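Local coordinates for conserved hypothetical protein NMB0706 (Neisseria meningitidis, PDB 1RV9), which is of unknown function but belongs to the multi-copper polyphenol oxidoreductase (laccase) family, formerly DUF152, and folds as a layered alpha-beta-beta-alpha protein, at residues F183-F194 and D205-R216. Residues are numbered along the deposited sequence; the frame is centred on the assembly and turned at random.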
loop_
_atom_site.group_PDB
_atom_site.type_symbol
_atom_site.label_atom_id
_atom_site.label_comp_id
_atom_site.label_asym_id
_atom_site.label_seq_id
_atom_site.Cartn_x
_atom_site.Cartn_y
_atom_site.Cartn_z
ATOM N N PHE A 183 -17.555 6.930 2.513
ATOM C CA PHE A 183 -17.614 5.502 2.794
ATOM C C PHE A 183 -18.990 5.028 3.249
ATOM O O PHE A 183 -19.568 4.111 2.668
ATOM C CB PHE A 183 -16.611 5.141 3.894
ATOM C CG PHE A 183 -15.179 5.129 3.444
ATOM C CD1 PHE A 183 -14.654 4.024 2.784
ATOM C CD2 PHE A 183 -14.347 6.212 3.706
ATOM C CE1 PHE A 183 -13.317 3.993 2.398
ATOM C CE2 PHE A 183 -13.008 6.192 3.324
ATOM C CZ PHE A 183 -12.493 5.079 2.669
ATOM N N CYS A 184 -19.508 5.671 4.292
ATOM C CA CYS A 184 -20.776 5.278 4.897
ATOM C C CYS A 184 -22.089 5.553 4.179
ATOM O O CYS A 184 -23.089 4.895 4.469
ATOM C CB CYS A 184 -20.842 5.845 6.311
ATOM S SG CYS A 184 -19.415 5.377 7.293
ATOM N N THR A 185 -22.120 6.513 3.263
ATOM C CA THR A 185 -23.366 6.769 2.555
ATOM C C THR A 185 -23.614 5.595 1.605
ATOM O O THR A 185 -24.687 4.987 1.623
ATOM C CB THR A 185 -23.322 8.110 1.788
ATOM O OG1 THR A 185 -23.275 9.190 2.728
ATOM C CG2 THR A 185 -24.558 8.273 0.917
ATOM N N PRO A 186 -22.619 5.247 0.770
ATOM C CA PRO A 186 -22.801 4.124 -0.155
ATOM C C PRO A 186 -22.615 2.751 0.507
ATOM O O PRO A 186 -23.080 1.736 -0.016
ATOM C CB PRO A 186 -21.759 4.399 -1.234
ATOM C CG PRO A 186 -20.661 5.053 -0.467
ATOM C CD PRO A 186 -21.409 6.016 0.422
ATOM N N MET A 187 -21.944 2.724 1.656
ATOM C CA MET A 187 -21.696 1.480 2.386
ATOM C C MET A 187 -21.905 1.716 3.886
ATOM O O MET A 187 -20.952 1.925 4.632
ATOM C CB MET A 187 -20.265 0.998 2.116
ATOM C CG MET A 187 -19.835 -0.217 2.915
ATOM S SD MET A 187 -18.137 -0.716 2.535
ATOM C CE MET A 187 -18.393 -2.369 1.988
ATOM N N PRO A 188 -23.168 1.679 4.343
ATOM C CA PRO A 188 -23.564 1.889 5.739
ATOM C C PRO A 188 -22.788 1.112 6.796
ATOM O O PRO A 188 -22.518 1.636 7.875
ATOM C CB PRO A 188 -25.046 1.525 5.729
ATOM C CG PRO A 188 -25.471 1.966 4.373
ATOM C CD PRO A 188 -24.355 1.428 3.506
ATOM N N GLU A 189 -22.434 -0.135 6.495
ATOM C CA GLU A 189 -21.700 -0.957 7.452
ATOM C C GLU A 189 -20.323 -0.374 7.762
ATOM O O GLU A 189 -19.700 -0.729 8.764
ATOM C CB GLU A 189 -21.537 -2.383 6.918
ATOM C CG GLU A 189 -20.836 -2.462 5.572
ATOM C CD GLU A 189 -21.802 -2.586 4.405
ATOM O OE1 GLU A 189 -22.766 -1.793 4.329
ATOM O OE2 GLU A 189 -21.587 -3.478 3.556
ATOM N N ALA A 190 -19.854 0.521 6.900
ATOM C CA ALA A 190 -18.545 1.142 7.082
ATOM C C ALA A 190 -18.501 2.033 8.322
ATOM O O ALA A 190 -17.427 2.406 8.793
ATOM C CB ALA A 190 -18.178 1.953 5.846
ATOM N N ALA A 191 -19.670 2.374 8.853
ATOM C CA ALA A 191 -19.734 3.219 10.041
ATOM C C ALA A 191 -19.039 2.549 11.222
ATOM O O ALA A 191 -18.587 3.218 12.151
ATOM C CB ALA A 191 -21.188 3.524 10.391
ATOM N N THR A 192 -18.951 1.223 11.184
ATOM C CA THR A 192 -18.304 0.484 12.259
ATOM C C THR A 192 -16.804 0.760 12.298
ATOM O O THR A 192 -16.142 0.480 13.297
ATOM C CB THR A 192 -18.517 -1.038 12.102
ATOM O OG1 THR A 192 -17.994 -1.467 10.839
ATOM C CG2 THR A 192 -20.000 -1.378 12.178
ATOM N N ALA A 193 -16.276 1.314 11.208
ATOM C CA ALA A 193 -14.852 1.621 11.113
ATOM C C ALA A 193 -14.528 3.077 11.449
ATOM O O ALA A 193 -13.389 3.518 11.296
ATOM C CB ALA A 193 -14.339 1.277 9.712
ATOM N N PHE A 194 -15.536 3.821 11.895
ATOM C CA PHE A 194 -15.356 5.218 12.284
ATOM C C PHE A 194 -15.835 5.391 13.714
ATOM O O PHE A 194 -16.846 4.810 14.108
ATOM C CB PHE A 194 -16.178 6.165 11.401
ATOM C CG PHE A 194 -15.678 6.284 9.990
ATOM C CD1 PHE A 194 -16.062 5.365 9.021
ATOM C CD2 PHE A 194 -14.827 7.325 9.633
ATOM C CE1 PHE A 194 -15.606 5.485 7.707
ATOM C CE2 PHE A 194 -14.365 7.454 8.324
ATOM C CZ PHE A 194 -14.755 6.532 7.361
ATOM N N ASP A 205 -10.577 4.026 10.804
ATOM C CA ASP A 205 -9.773 2.812 10.838
ATOM C C ASP A 205 -9.622 2.259 9.420
ATOM O O ASP A 205 -10.488 1.529 8.934
ATOM C CB ASP A 205 -10.457 1.771 11.731
ATOM C CG ASP A 205 -9.593 0.557 11.988
ATOM O OD1 ASP A 205 -8.635 0.319 11.217
ATOM O OD2 ASP A 205 -9.882 -0.174 12.960
ATOM N N LEU A 206 -8.525 2.612 8.754
ATOM C CA LEU A 206 -8.284 2.146 7.394
ATOM C C LEU A 206 -8.217 0.629 7.286
ATOM O O LEU A 206 -8.640 0.056 6.283
ATOM C CB LEU A 206 -6.990 2.750 6.843
ATOM C CG LEU A 206 -7.020 4.233 6.475
ATOM C CD1 LEU A 206 -5.590 4.714 6.227
ATOM C CD2 LEU A 206 -7.891 4.445 5.240
ATOM N N TYR A 207 -7.674 -0.026 8.306
ATOM C CA TYR A 207 -7.576 -1.478 8.273
ATOM C C TYR A 207 -8.970 -2.090 8.285
ATOM O O TYR A 207 -9.271 -2.990 7.501
ATOM C CB TYR A 207 -6.779 -2.000 9.471
ATOM C CG TYR A 207 -5.340 -1.538 9.515
ATOM C CD1 TYR A 207 -4.516 -1.636 8.392
ATOM C CD2 TYR A 207 -4.793 -1.025 10.690
ATOM C CE1 TYR A 207 -3.182 -1.235 8.445
ATOM C CE2 TYR A 207 -3.462 -0.622 10.752
ATOM C CZ TYR A 207 -2.663 -0.731 9.628
ATOM O OH TYR A 207 -1.347 -0.337 9.693
ATOM N N ALA A 208 -9.818 -1.593 9.180
ATOM C CA ALA A 208 -11.180 -2.098 9.292
ATOM C C ALA A 208 -11.972 -1.815 8.021
ATOM O O ALA A 208 -12.757 -2.651 7.570
ATOM C CB ALA A 208 -11.871 -1.473 10.492
ATOM N N LEU A 209 -11.774 -0.633 7.446
ATOM C CA LEU A 209 -12.471 -0.281 6.215
ATOM C C LEU A 209 -12.034 -1.229 5.104
ATOM O O LEU A 209 -12.858 -1.713 4.333
ATOM C CB LEU A 209 -12.167 1.170 5.814
ATOM C CG LEU A 209 -12.856 2.266 6.639
ATOM C CD1 LEU A 209 -12.266 3.627 6.285
ATOM C CD2 LEU A 209 -14.358 2.254 6.364
ATOM N N ALA A 210 -10.734 -1.495 5.024
ATOM C CA ALA A 210 -10.221 -2.393 3.998
ATOM C C ALA A 210 -10.750 -3.809 4.193
ATOM O O ALA A 210 -11.122 -4.467 3.227
ATOM C CB ALA A 210 -8.694 -2.392 4.007
ATOM N N ARG A 211 -10.785 -4.279 5.438
ATOM C CA ARG A 211 -11.285 -5.626 5.706
ATOM C C ARG A 211 -12.742 -5.762 5.285
ATOM O O ARG A 211 -13.138 -6.785 4.728
ATOM C CB ARG A 211 -11.144 -5.981 7.189
ATOM C CG ARG A 211 -9.711 -6.128 7.666
ATOM C CD ARG A 211 -9.633 -6.893 8.985
ATOM N NE ARG A 211 -8.311 -6.783 9.595
ATOM C CZ ARG A 211 -7.878 -5.703 10.238
ATOM N NH1 ARG A 211 -8.667 -4.642 10.362
ATOM N NH2 ARG A 211 -6.652 -5.674 10.748
ATOM N N LEU A 212 -13.540 -4.732 5.555
ATOM C CA LEU A 212 -14.954 -4.746 5.184
ATOM C C LEU A 212 -15.105 -4.840 3.671
ATOM O O LEU A 212 -15.861 -5.666 3.153
ATOM C CB LEU A 212 -15.651 -3.470 5.670
ATOM C CG LEU A 212 -16.118 -3.379 7.121
ATOM C CD1 LEU A 212 -16.616 -1.968 7.414
ATOM C CD2 LEU A 212 -17.230 -4.395 7.360
ATOM N N ILE A 213 -14.384 -3.977 2.964
ATOM C CA ILE A 213 -14.433 -3.942 1.512
ATOM C C ILE A 213 -13.935 -5.249 0.898
ATOM O O ILE A 213 -14.571 -5.803 -0.001
ATOM C CB ILE A 213 -13.609 -2.739 0.986
ATOM C CG1 ILE A 213 -14.314 -1.439 1.384
ATOM C CG2 ILE A 213 -13.438 -2.821 -0.526
ATOM C CD1 ILE A 213 -13.486 -0.183 1.168
ATOM N N LEU A 214 -12.805 -5.747 1.388
ATOM C CA LEU A 214 -12.248 -6.993 0.872
ATOM C C LEU A 214 -13.185 -8.169 1.133
ATOM O O LEU A 214 -13.398 -9.004 0.251
ATOM C CB LEU A 214 -10.883 -7.263 1.508
ATOM C CG LEU A 214 -9.764 -6.311 1.080
ATOM C CD1 LEU A 214 -8.595 -6.427 2.046
ATOM C CD2 LEU A 214 -9.333 -6.635 -0.349
ATOM N N LYS A 215 -13.736 -8.234 2.341
ATOM C CA LYS A 215 -14.652 -9.308 2.694
ATOM C C LYS A 215 -15.902 -9.266 1.837
ATOM O O LYS A 215 -16.370 -10.297 1.356
ATOM C CB LYS A 215 -15.042 -9.223 4.176
ATOM C CG LYS A 215 -14.095 -9.956 5.123
ATOM C CD LYS A 215 -13.033 -10.741 4.359
ATOM C CE LYS A 215 -12.615 -12.000 5.092
ATOM N NZ LYS A 215 -11.602 -12.761 4.309
ATOM N N ARG A 216 -16.443 -8.069 1.643
ATOM C CA ARG A 216 -17.643 -7.918 0.837
ATOM C C ARG A 216 -17.398 -8.339 -0.607
ATOM O O ARG A 216 -18.311 -8.807 -1.290
ATOM C CB ARG A 216 -18.132 -6.466 0.867
ATOM C CG ARG A 216 -19.372 -6.242 0.017
ATOM C CD ARG A 216 -19.813 -4.791 -0.002
ATOM N NE ARG A 216 -18.843 -3.921 -0.658
ATOM C CZ ARG A 216 -19.080 -2.650 -0.965
ATOM N NH1 ARG A 216 -20.257 -2.107 -0.673
ATOM N NH2 ARG A 216 -18.144 -1.920 -1.556
#
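A single leucine, Leu209, lies between two phenylalanines and two alanines, dividing its methyls among them. CD1 stands almost straight above the middle of the Phe183 ring, 3.9 Å from the centroid and 10° off the normal, a clear CH-pi contact. CD2 presses on Ala193 CB at 3.5 Å, tight for two carbons, and also touches Ala190 CB; it meets Phe194 CE1 at 3.7 Å, the leucine lying at about a right angle to that side chain. With CG anti to its carbonyl carbon (chi1 -74°), both branches of Leu209 reach these partners. One turn on, Leu212 CD1 rests against Glu189 O and Ala190 CA. Glu189 O accepts from both Thr192 N and Thr192 OG1, the latter at 2.8 Å, which ties down the short 3-10 segment 188-193. Farther along, Met187 SD lies against Ile213 CG1 at 4.1 Å, whereas the relative placement of Met187 and Arg216 is doubtful and nothing firm follows from it. At the other end, Asp205 N donates to Ala193 O (2.9 Å), while Asp205 OD1 receives Ala208 N from above its carboxylate plane at 3.0 Å. Leu141 of helix 138-143 touches both Phe183 and Ile213, joining the contact to the rest of the fold. The whole illustrates apolar packing of a 3-10 segment and the end of helix 177-184 on an N-capped helix, 206-217, joined through the antiparallel hairpin of strands 194-198 and 201-204, at the periphery of this alpha-beta-beta-alpha fold.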